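Local coordinates for protein methionyl-tRNA formyltransferase (Clostridium thermocellum, PDB 1ZGH) that probably transfers a formyl group from 10-formyltetrahydrofolate to the amino group of methionyl-tRNA, at residues A[33-38]-A[47-52]; A[41-46]-A[61-66]; A[108-113]-A[123-128]. One frame throughout, in Å; residues are numbered along the deposited sequence.

Contact 1 of 3, residues A[33-38]-A[47-52]; sequences IIIATT and QKFKKE
Ile33 and Ile35 both meet the ring of Phe49, each through its CD1 methyl. Ile33 CD1 lies 4.0 Å from Phe49 CE1. Ile35 CD1 lies 4.0 Å from Phe49 CD1. The two methyls thus touch neighbouring atoms on one side of the ring, and both come in at a slant. The Ile33 side chain runs at about a right angle to that of Phe49, while Ile35 meets it at a shallower slope. Phe49 has CG opposite its backbone N (chi1 179°), which drops the ring from helix 40-52 toward the sheet. In Ile33, CG1 lies between the backbone N and the carbonyl carbon (chi1 63°), and the extended branch beyond it carries CD1 to the ring. Ile33 and Ile35 are two apart on strand 31-36, on the same face. Helix 156-178 packs on the same groups: Ile172 and Leu176 touch Phe49, and Phe168 touches Ile35. This is the first strand and the helix of a beta-alpha-beta unit in the formyltransferase fold. The touching groups are all hydrocarbon and buried. Helix and strand are therefore joined here by dispersion and the exclusion of water, with no polar bond to fix their spacing.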
loop_
_atom_site.group_PDB
_atom_site.type_symbol
_atom_site.label_atom_id
_atom_site.label_comp_id
_atom_site.label_asym_id
_atom_site.label_seq_id
_atom_site.Cartn_x
_atom_site.Cartn_y
_atom_site.Cartn_z
ATOM N N ILE A 33 1.300 -18.659 10.075
ATOM C CA ILE A 33 1.261 -17.227 9.763
ATOM C C ILE A 33 -0.135 -16.736 9.388
ATOM O O ILE A 33 -1.013 -17.515 8.969
ATOM C CB ILE A 33 2.211 -16.842 8.612
ATOM C CG1 ILE A 33 1.805 -17.525 7.310
ATOM C CG2 ILE A 33 3.681 -17.166 8.941
ATOM C CD1 ILE A 33 2.495 -16.934 6.088
ATOM N N ILE A 34 -0.325 -15.428 9.544
ATOM C CA ILE A 34 -1.507 -14.772 9.031
ATOM C C ILE A 34 -1.037 -13.783 7.977
ATOM O O ILE A 34 -0.064 -13.065 8.183
ATOM C CB ILE A 34 -2.283 -14.032 10.133
ATOM C CG1 ILE A 34 -2.879 -15.024 11.141
ATOM C CG2 ILE A 34 -3.399 -13.146 9.528
ATOM C CD1 ILE A 34 -3.432 -14.376 12.351
ATOM N N ILE A 35 -1.734 -13.781 6.848
ATOM C CA ILE A 35 -1.687 -12.687 5.879
ATOM C C ILE A 35 -2.995 -11.908 5.928
ATOM O O ILE A 35 -4.042 -12.398 5.516
ATOM C CB ILE A 35 -1.426 -13.182 4.435
ATOM C CG1 ILE A 35 -0.186 -14.093 4.426
ATOM C CG2 ILE A 35 -1.222 -11.971 3.466
ATOM C CD1 ILE A 35 0.222 -14.599 3.058
ATOM N N ALA A 36 -2.914 -10.670 6.395
ATOM C CA ALA A 36 -4.080 -9.800 6.452
ATOM C C ALA A 36 -3.934 -8.747 5.366
ATOM O O ALA A 36 -3.011 -7.945 5.373
ATOM C CB ALA A 36 -4.206 -9.177 7.844
ATOM N N THR A 37 -4.801 -8.789 4.376
ATOM C CA THR A 37 -4.654 -7.850 3.247
ATOM C C THR A 37 -5.998 -7.600 2.594
ATOM O O THR A 37 -6.907 -8.455 2.658
ATOM C CB THR A 37 -3.657 -8.422 2.198
ATOM O OG1 THR A 37 -3.240 -7.399 1.277
ATOM C CG2 THR A 37 -4.276 -9.646 1.449
ATOM N N THR A 38 -6.083 -6.448 1.929
ATOM C CA THR A 38 -7.165 -6.131 1.029
ATOM C C THR A 38 -6.601 -5.809 -0.364
ATOM O O THR A 38 -5.379 -5.746 -0.569
ATOM C CB THR A 38 -7.976 -4.953 1.592
ATOM O OG1 THR A 38 -7.125 -3.838 1.678
ATOM C CG2 THR A 38 -8.466 -5.293 2.977
ATOM N N GLN A 47 -3.540 -16.090 -1.750
ATOM C CA GLN A 47 -4.085 -17.452 -2.024
ATOM C C GLN A 47 -3.054 -18.321 -2.756
ATOM O O GLN A 47 -2.863 -19.492 -2.430
ATOM C CB GLN A 47 -5.378 -17.373 -2.838
ATOM C CG GLN A 47 -6.544 -16.740 -2.061
ATOM C CD GLN A 47 -7.745 -16.407 -2.926
ATOM O OE1 GLN A 47 -7.629 -16.238 -4.143
ATOM N NE2 GLN A 47 -8.906 -16.282 -2.295
ATOM N N LYS A 48 -2.371 -17.712 -3.727
ATOM C CA LYS A 48 -1.294 -18.378 -4.462
ATOM C C LYS A 48 -0.155 -18.769 -3.520
ATOM O O LYS A 48 0.339 -19.912 -3.561
ATOM C CB LYS A 48 -0.789 -17.447 -5.566
ATOM C CG LYS A 48 0.248 -18.034 -6.451
ATOM N N PHE A 49 0.238 -17.832 -2.650
ATOM C CA PHE A 49 1.314 -18.073 -1.685
ATOM C C PHE A 49 0.928 -19.207 -0.722
ATOM O O PHE A 49 1.758 -20.090 -0.411
ATOM C CB PHE A 49 1.661 -16.792 -0.908
ATOM C CG PHE A 49 2.744 -16.991 0.098
ATOM C CD1 PHE A 49 2.446 -17.487 1.370
ATOM C CD2 PHE A 49 4.071 -16.732 -0.221
ATOM C CE1 PHE A 49 3.456 -17.721 2.311
ATOM C CE2 PHE A 49 5.087 -16.975 0.724
ATOM C CZ PHE A 49 4.762 -17.484 1.986
ATOM N N LYS A 50 -0.321 -19.207 -0.268
ATOM C CA LYS A 50 -0.795 -20.276 0.658
ATOM C C LYS A 50 -0.722 -21.670 0.003
ATOM O O LYS A 50 -0.271 -22.624 0.616
ATOM C CB LYS A 50 -2.229 -19.980 1.116
ATOM C CG LYS A 50 -2.918 -21.125 1.856
ATOM C CD LYS A 50 -4.357 -20.788 2.230
ATOM C CE LYS A 50 -4.990 -21.981 2.943
ATOM N NZ LYS A 50 -5.889 -21.557 4.018
ATOM N N LYS A 51 -1.206 -21.774 -1.228
ATOM C CA LYS A 51 -1.164 -23.019 -1.978
ATOM C C LYS A 51 0.262 -23.488 -2.262
ATOM O O LYS A 51 0.579 -24.669 -2.079
ATOM C CB LYS A 51 -1.917 -22.877 -3.291
ATOM N N GLU A 52 1.121 -22.587 -2.721
ATOM C CA GLU A 52 2.488 -22.985 -3.059
ATOM C C GLU A 52 3.340 -23.386 -1.855
ATOM O O GLU A 52 4.293 -24.143 -2.002
ATOM C CB GLU A 52 3.177 -21.903 -3.879
ATOM C CG GLU A 52 2.547 -21.718 -5.259
ATOM C CD GLU A 52 3.036 -20.478 -5.973
ATOM O OE1 GLU A 52 3.678 -19.612 -5.323
ATOM O OE2 GLU A 52 2.747 -20.344 -7.191
#

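Contact 2 of 3, residues A[41-46]-A[61-66]; sequences WNIKNA and IITNKD
Ile43 and Thr63 meet because their first torsions turn carbon toward carbon. In Ile43, CG1 stands beside the backbone N (chi1 -64°), and the chain then extends so that CG1 and CD1 both reach the strand side. In Thr63 the hydroxyl OG1 sits between N and the carbonyl carbon (chi1 61°), which leaves the methyl CG2 to face the helix. Thr63 CG2 is 3.8 Å from Ile43 CG1 and equally 3.8 Å from Ile43 CD1, so the methyl rests against the length of the isoleucine branch. The two side chains cross at about a right angle.

One turn along the helix, Ile61 meets Ala46. Ile61 CD1 approaches the backbone of Ala46, 3.6 Å from its C and 3.7 Å from its O. The same methyl is 3.9 Å from Ala46 CB. Ile61 CD1 thus lies against the helix backbone beside the Ala46 methyl. Ala46 and Ile61 have CA atoms 7.0 Å apart, Ile43 and Thr63 7.7 Å.

The contact ties helix 40-52 to the end of strand 57-62, the second strand of the beta-alpha-beta unit and an outermost strand of the mixed sheet. Ala46 also touches Ile35 on neighbouring strand 31-36. Beyond the strand end, Glu67 accepts a bond from Thr63 N. On another face of the helix, Asn42 and Asn45 both bond Ser164 of helix 156-178, and Trp41 packs on that helix too. Helix 156-178 packs beside helix 40-52, and both rest on strand 31-36.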
loop_
_atom_site.group_PDB
_atom_site.type_symbol
_atom_site.label_atom_id
_atom_site.label_comp_id
_atom_site.label_asym_id
_atom_site.label_seq_id
_atom_site.Cartn_x
_atom_site.Cartn_y
_atom_site.Cartn_z
ATOM N N TRP A 41 -5.666 -7.902 -6.010
ATOM C CA TRP A 41 -4.368 -8.481 -6.441
ATOM C C TRP A 41 -3.616 -9.086 -5.229
ATOM O O TRP A 41 -2.972 -10.121 -5.337
ATOM C CB TRP A 41 -3.514 -7.452 -7.208
ATOM C CG TRP A 41 -3.311 -6.153 -6.468
ATOM C CD1 TRP A 41 -2.357 -5.882 -5.550
ATOM C CD2 TRP A 41 -4.127 -4.978 -6.554
ATOM N NE1 TRP A 41 -2.496 -4.595 -5.071
ATOM C CE2 TRP A 41 -3.597 -4.030 -5.652
ATOM C CE3 TRP A 41 -5.236 -4.628 -7.326
ATOM C CZ2 TRP A 41 -4.123 -2.748 -5.533
ATOM C CZ3 TRP A 41 -5.784 -3.385 -7.172
ATOM C CH2 TRP A 41 -5.226 -2.456 -6.291
ATOM N N ASN A 42 -3.729 -8.443 -4.067
ATOM C CA ASN A 42 -3.062 -8.936 -2.858
ATOM C C ASN A 42 -3.702 -10.224 -2.381
ATOM O O ASN A 42 -3.023 -11.143 -1.964
ATOM C CB ASN A 42 -3.142 -7.910 -1.722
ATOM C CG ASN A 42 -2.241 -6.695 -1.954
ATOM O OD1 ASN A 42 -1.093 -6.845 -2.337
ATOM N ND2 ASN A 42 -2.780 -5.510 -1.732
ATOM N N ILE A 43 -5.028 -10.282 -2.432
ATOM C CA ILE A 43 -5.753 -11.484 -2.033
ATOM C C ILE A 43 -5.412 -12.670 -2.941
ATOM O O ILE A 43 -5.214 -13.796 -2.470
ATOM C CB ILE A 43 -7.272 -11.218 -2.011
ATOM C CG1 ILE A 43 -7.604 -10.157 -0.950
ATOM C CG2 ILE A 43 -8.044 -12.533 -1.739
ATOM C CD1 ILE A 43 -9.046 -9.626 -1.064
ATOM N N LYS A 44 -5.401 -12.421 -4.246
ATOM C CA LYS A 44 -5.007 -13.424 -5.220
ATOM C C LYS A 44 -3.601 -13.922 -4.891
ATOM O O LYS A 44 -3.366 -15.106 -4.907
ATOM C CB LYS A 44 -5.059 -12.876 -6.661
ATOM C CG LYS A 44 -4.382 -13.800 -7.743
ATOM C CD LYS A 44 -4.356 -13.188 -9.187
ATOM C CE LYS A 44 -3.599 -11.840 -9.327
ATOM N NZ LYS A 44 -2.109 -11.867 -9.096
ATOM N N ASN A 45 -2.677 -12.999 -4.630
ATOM C CA ASN A 45 -1.274 -13.335 -4.393
ATOM C C ASN A 45 -1.091 -14.105 -3.075
ATOM O O ASN A 45 -0.224 -14.984 -2.972
ATOM C CB ASN A 45 -0.393 -12.060 -4.411
ATOM C CG ASN A 45 -0.127 -11.526 -5.831
ATOM O OD1 ASN A 45 -0.287 -12.244 -6.810
ATOM N ND2 ASN A 45 0.294 -10.267 -5.932
ATOM N N ALA A 46 -1.942 -13.801 -2.102
ATOM C CA ALA A 46 -1.950 -14.492 -0.825
ATOM C C ALA A 46 -2.466 -15.909 -0.976
ATOM O O ALA A 46 -1.892 -16.831 -0.386
ATOM C CB ALA A 46 -2.782 -13.715 0.205
ATOM N N ILE A 61 -5.571 -16.489 5.690
ATOM C CA ILE A 61 -5.779 -15.251 4.978
ATOM C C ILE A 61 -6.980 -14.533 5.596
ATOM O O ILE A 61 -8.052 -15.129 5.746
ATOM C CB ILE A 61 -5.998 -15.476 3.475
ATOM C CG1 ILE A 61 -4.819 -16.253 2.894
ATOM C CG2 ILE A 61 -6.127 -14.145 2.722
ATOM C CD1 ILE A 61 -5.047 -16.677 1.462
ATOM N N ILE A 62 -6.757 -13.289 6.008
ATOM C CA ILE A 62 -7.788 -12.465 6.601
ATOM C C ILE A 62 -7.988 -11.236 5.735
ATOM O O ILE A 62 -7.021 -10.562 5.391
ATOM C CB ILE A 62 -7.412 -12.086 8.040
ATOM C CG1 ILE A 62 -7.398 -13.369 8.908
ATOM C CG2 ILE A 62 -8.374 -11.038 8.569
ATOM C CD1 ILE A 62 -7.003 -13.155 10.368
ATOM N N THR A 63 -9.233 -10.965 5.356
ATOM C CA THR A 63 -9.527 -9.856 4.434
ATOM C C THR A 63 -10.506 -8.811 4.958
ATOM O O THR A 63 -10.698 -7.793 4.297
ATOM C CB THR A 63 -10.060 -10.362 3.067
ATOM O OG1 THR A 63 -11.281 -11.074 3.257
ATOM C CG2 THR A 63 -9.031 -11.268 2.389
ATOM N N ASN A 64 -11.077 -9.047 6.140
ATOM C CA ASN A 64 -12.084 -8.158 6.737
ATOM C C ASN A 64 -11.645 -7.700 8.113
ATOM O O ASN A 64 -11.149 -8.506 8.938
ATOM C CB ASN A 64 -13.445 -8.869 6.859
ATOM C CG ASN A 64 -14.022 -9.273 5.516
ATOM O OD1 ASN A 64 -14.132 -8.451 4.591
ATOM N ND2 ASN A 64 -14.397 -10.538 5.394
ATOM N N LYS A 65 -11.830 -6.403 8.372
ATOM C CA LYS A 65 -11.567 -5.812 9.697
ATOM C C LYS A 65 -12.021 -6.696 10.858
ATOM O O LYS A 65 -11.284 -6.885 11.839
ATOM C CB LYS A 65 -12.254 -4.442 9.807
ATOM C CG LYS A 65 -11.876 -3.627 11.045
ATOM C CD LYS A 65 -12.565 -2.242 11.031
ATOM C CE LYS A 65 -12.195 -1.401 12.263
ATOM N NZ LYS A 65 -12.192 0.087 11.926
ATOM N N ASP A 66 -13.232 -7.235 10.750
ATOM C CA ASP A 66 -13.857 -7.961 11.859
ATOM C C ASP A 66 -13.228 -9.340 12.165
ATOM O O ASP A 66 -13.444 -9.881 13.239
ATOM C CB ASP A 66 -15.363 -8.116 11.620
ATOM C CG ASP A 66 -15.687 -8.980 10.395
ATOM O OD1 ASP A 66 -16.892 -9.200 10.140
ATOM O OD2 ASP A 66 -14.756 -9.434 9.678
#

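Contact 3 of 3, residues A[108-113]-A[123-128]; sequences LPFGRG and RGIKKT
Phe110 reaches across to Ile125, and the two side chains come from opposite directions. The far end of the ring does the touching. Ile125 CD1 is 4.0 Å from Phe110 CZ and 4.1 Å from Phe110 CE2, so the methyl sits by one CE2-CZ bond and approaches at a slant. Arg123 adds a looser touch: its CD methylene is 4.4 Å from Phe110 CZ, also oblique to the ring. Leu120 of helix 116-122 touches both Phe110 and Ile125. Phe110 reaches this far because CG points opposite the backbone N (chi1 175°).

The next shell sets the backbones. Phe110 is the second residue of a type II beta turn from Pro109 to Arg112. A cis peptide bond precedes Pro109, and Gly111 takes the positive phi (78°) usual at the third position of the turn. Phe110 O accepts a bond from Thr106 OG1, and Gly111 O accepts one from His104 NE2. On the other side, helix 116-122 ends in a Schellman motif with Gly124 as its C-prime residue. Ile125 N bonds Leu120 O, and Gly124 N bonds Ile121 O. After this helix end the chain runs on into strand 127-134, with Ile125 at the start of that path.

In Arg123 it is the CD methylene, not the guanidinium, that meets the ring; NH1 bonds Asn119 O. The contact is small, apolar and near the surface. The ring and methyl add a small hydrophobic contact, while the directional bonds belong to the beta turn and the helix end.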
loop_
_atom_site.group_PDB
_atom_site.type_symbol
_atom_site.label_atom_id
_atom_site.label_comp_id
_atom_site.label_asym_id
_atom_site.label_seq_id
_atom_site.Cartn_x
_atom_site.Cartn_y
_atom_site.Cartn_z
ATOM N N LEU A 108 11.948 4.731 4.770
ATOM C CA LEU A 108 11.782 5.230 6.149
ATOM C C LEU A 108 13.125 5.537 6.806
ATOM O O LEU A 108 14.089 4.801 6.570
ATOM C CB LEU A 108 11.005 4.212 6.994
ATOM C CG LEU A 108 9.509 4.124 6.686
ATOM C CD1 LEU A 108 8.913 2.858 7.309
ATOM C CD2 LEU A 108 8.793 5.344 7.186
ATOM N N PRO A 109 13.198 6.602 7.658
ATOM C CA PRO A 109 12.133 7.463 8.210
ATOM C C PRO A 109 11.572 8.570 7.293
ATOM O O PRO A 109 10.689 9.323 7.722
ATOM C CB PRO A 109 12.801 8.086 9.441
ATOM C CG PRO A 109 14.245 8.225 9.024
ATOM C CD PRO A 109 14.525 6.993 8.170
ATOM N N PHE A 110 12.040 8.665 6.044
ATOM C CA PHE A 110 11.368 9.532 5.069
ATOM C C PHE A 110 9.977 8.952 4.753
ATOM O O PHE A 110 9.834 7.767 4.460
ATOM C CB PHE A 110 12.180 9.690 3.772
ATOM C CG PHE A 110 11.458 10.467 2.702
ATOM C CD1 PHE A 110 11.498 11.863 2.692
ATOM C CD2 PHE A 110 10.719 9.815 1.713
ATOM C CE1 PHE A 110 10.805 12.593 1.707
ATOM C CE2 PHE A 110 10.032 10.544 0.723
ATOM C CZ PHE A 110 10.087 11.938 0.733
ATOM N N GLY A 111 8.955 9.791 4.845
ATOM C CA GLY A 111 7.626 9.442 4.372
ATOM C C GLY A 111 6.832 8.531 5.274
ATOM O O GLY A 111 6.100 7.669 4.801
ATOM N N ARG A 112 6.995 8.711 6.580
ATOM C CA ARG A 112 6.102 8.096 7.558
ATOM C C ARG A 112 4.688 8.628 7.321
ATOM O O ARG A 112 4.520 9.821 7.099
ATOM C CB ARG A 112 6.551 8.447 8.983
ATOM C CG ARG A 112 7.846 7.771 9.441
ATOM C CD ARG A 112 8.192 8.159 10.879
ATOM N NE ARG A 112 9.417 7.509 11.338
ATOM C CZ ARG A 112 10.188 7.940 12.341
ATOM N NH1 ARG A 112 9.880 9.028 13.021
ATOM N NH2 ARG A 112 11.289 7.283 12.665
ATOM N N GLY A 113 3.680 7.759 7.357
ATOM C CA GLY A 113 2.277 8.216 7.306
ATOM C C GLY A 113 1.478 7.801 6.084
ATOM O O GLY A 113 1.914 6.956 5.309
ATOM N N ARG A 123 5.283 14.530 -5.056
ATOM C CA ARG A 123 6.608 15.057 -4.856
ATOM C C ARG A 123 7.535 14.816 -6.073
ATOM O O ARG A 123 8.710 15.067 -5.976
ATOM C CB ARG A 123 7.212 14.525 -3.566
ATOM C CG ARG A 123 6.541 15.118 -2.315
ATOM C CD ARG A 123 6.909 14.396 -1.047
ATOM N NE ARG A 123 6.368 15.061 0.140
ATOM C CZ ARG A 123 5.075 15.113 0.457
ATOM N NH1 ARG A 123 4.163 14.517 -0.288
ATOM N NH2 ARG A 123 4.692 15.747 1.555
ATOM N N GLY A 124 7.005 14.334 -7.193
ATOM C CA GLY A 124 7.825 14.036 -8.373
ATOM C C GLY A 124 8.806 12.871 -8.217
ATOM O O GLY A 124 9.818 12.801 -8.943
ATOM N N ILE A 125 8.545 11.962 -7.278
ATOM C CA ILE A 125 9.477 10.870 -7.034
ATOM C C ILE A 125 9.158 9.687 -7.984
ATOM O O ILE A 125 7.995 9.276 -8.108
ATOM C CB ILE A 125 9.440 10.441 -5.552
ATOM C CG1 ILE A 125 10.003 11.558 -4.674
ATOM C CG2 ILE A 125 10.201 9.121 -5.300
ATOM C CD1 ILE A 125 9.523 11.497 -3.247
ATOM N N LYS A 126 10.200 9.138 -8.615
ATOM C CA LYS A 126 10.007 8.037 -9.561
ATOM C C LYS A 126 10.488 6.683 -9.070
ATOM O O LYS A 126 10.158 5.673 -9.686
ATOM C CB LYS A 126 10.649 8.361 -10.914
ATOM C CG LYS A 126 9.740 9.266 -11.789
ATOM C CD LYS A 126 8.447 8.593 -12.357
ATOM C CE LYS A 126 7.639 9.633 -13.173
ATOM N NZ LYS A 126 6.501 9.002 -13.987
ATOM N N LYS A 127 11.233 6.675 -7.967
ATOM C CA LYS A 127 11.677 5.427 -7.338
ATOM C C LYS A 127 11.633 5.566 -5.812
ATOM O O LYS A 127 12.022 6.599 -5.267
ATOM C CB LYS A 127 13.101 5.098 -7.763
ATOM C CG LYS A 127 13.476 3.648 -7.475
ATOM N N THR A 128 11.162 4.526 -5.140
ATOM C CA THR A 128 11.076 4.518 -3.679
ATOM C C THR A 128 11.627 3.183 -3.165
ATOM O O THR A 128 12.204 2.406 -3.936
ATOM C CB THR A 128 9.603 4.772 -3.213
ATOM O OG1 THR A 128 9.549 4.945 -1.795
ATOM C CG2 THR A 128 8.650 3.655 -3.632
#

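Contacts 1 and 2 are two sides of one beta-alpha-beta unit. Both use helix 40-52, and their strands are neighbours in the mixed sheet, joined directly by backbone bonds between Ile62 and both Ile35 and Thr37. Contact 1 is fully buried and aromatic-aliphatic. Contact 2 is only partly buried, at the outermost strand, and sets isoleucines against a threonine methyl and an alanine. Contact 3 lies about 25 Å or more from both, centre to centre, on the opposite side of the chain's centre. It is a surface contact between two loops, yet it still reaches the same sheet through strand 127-134. All three are apolar across their segments.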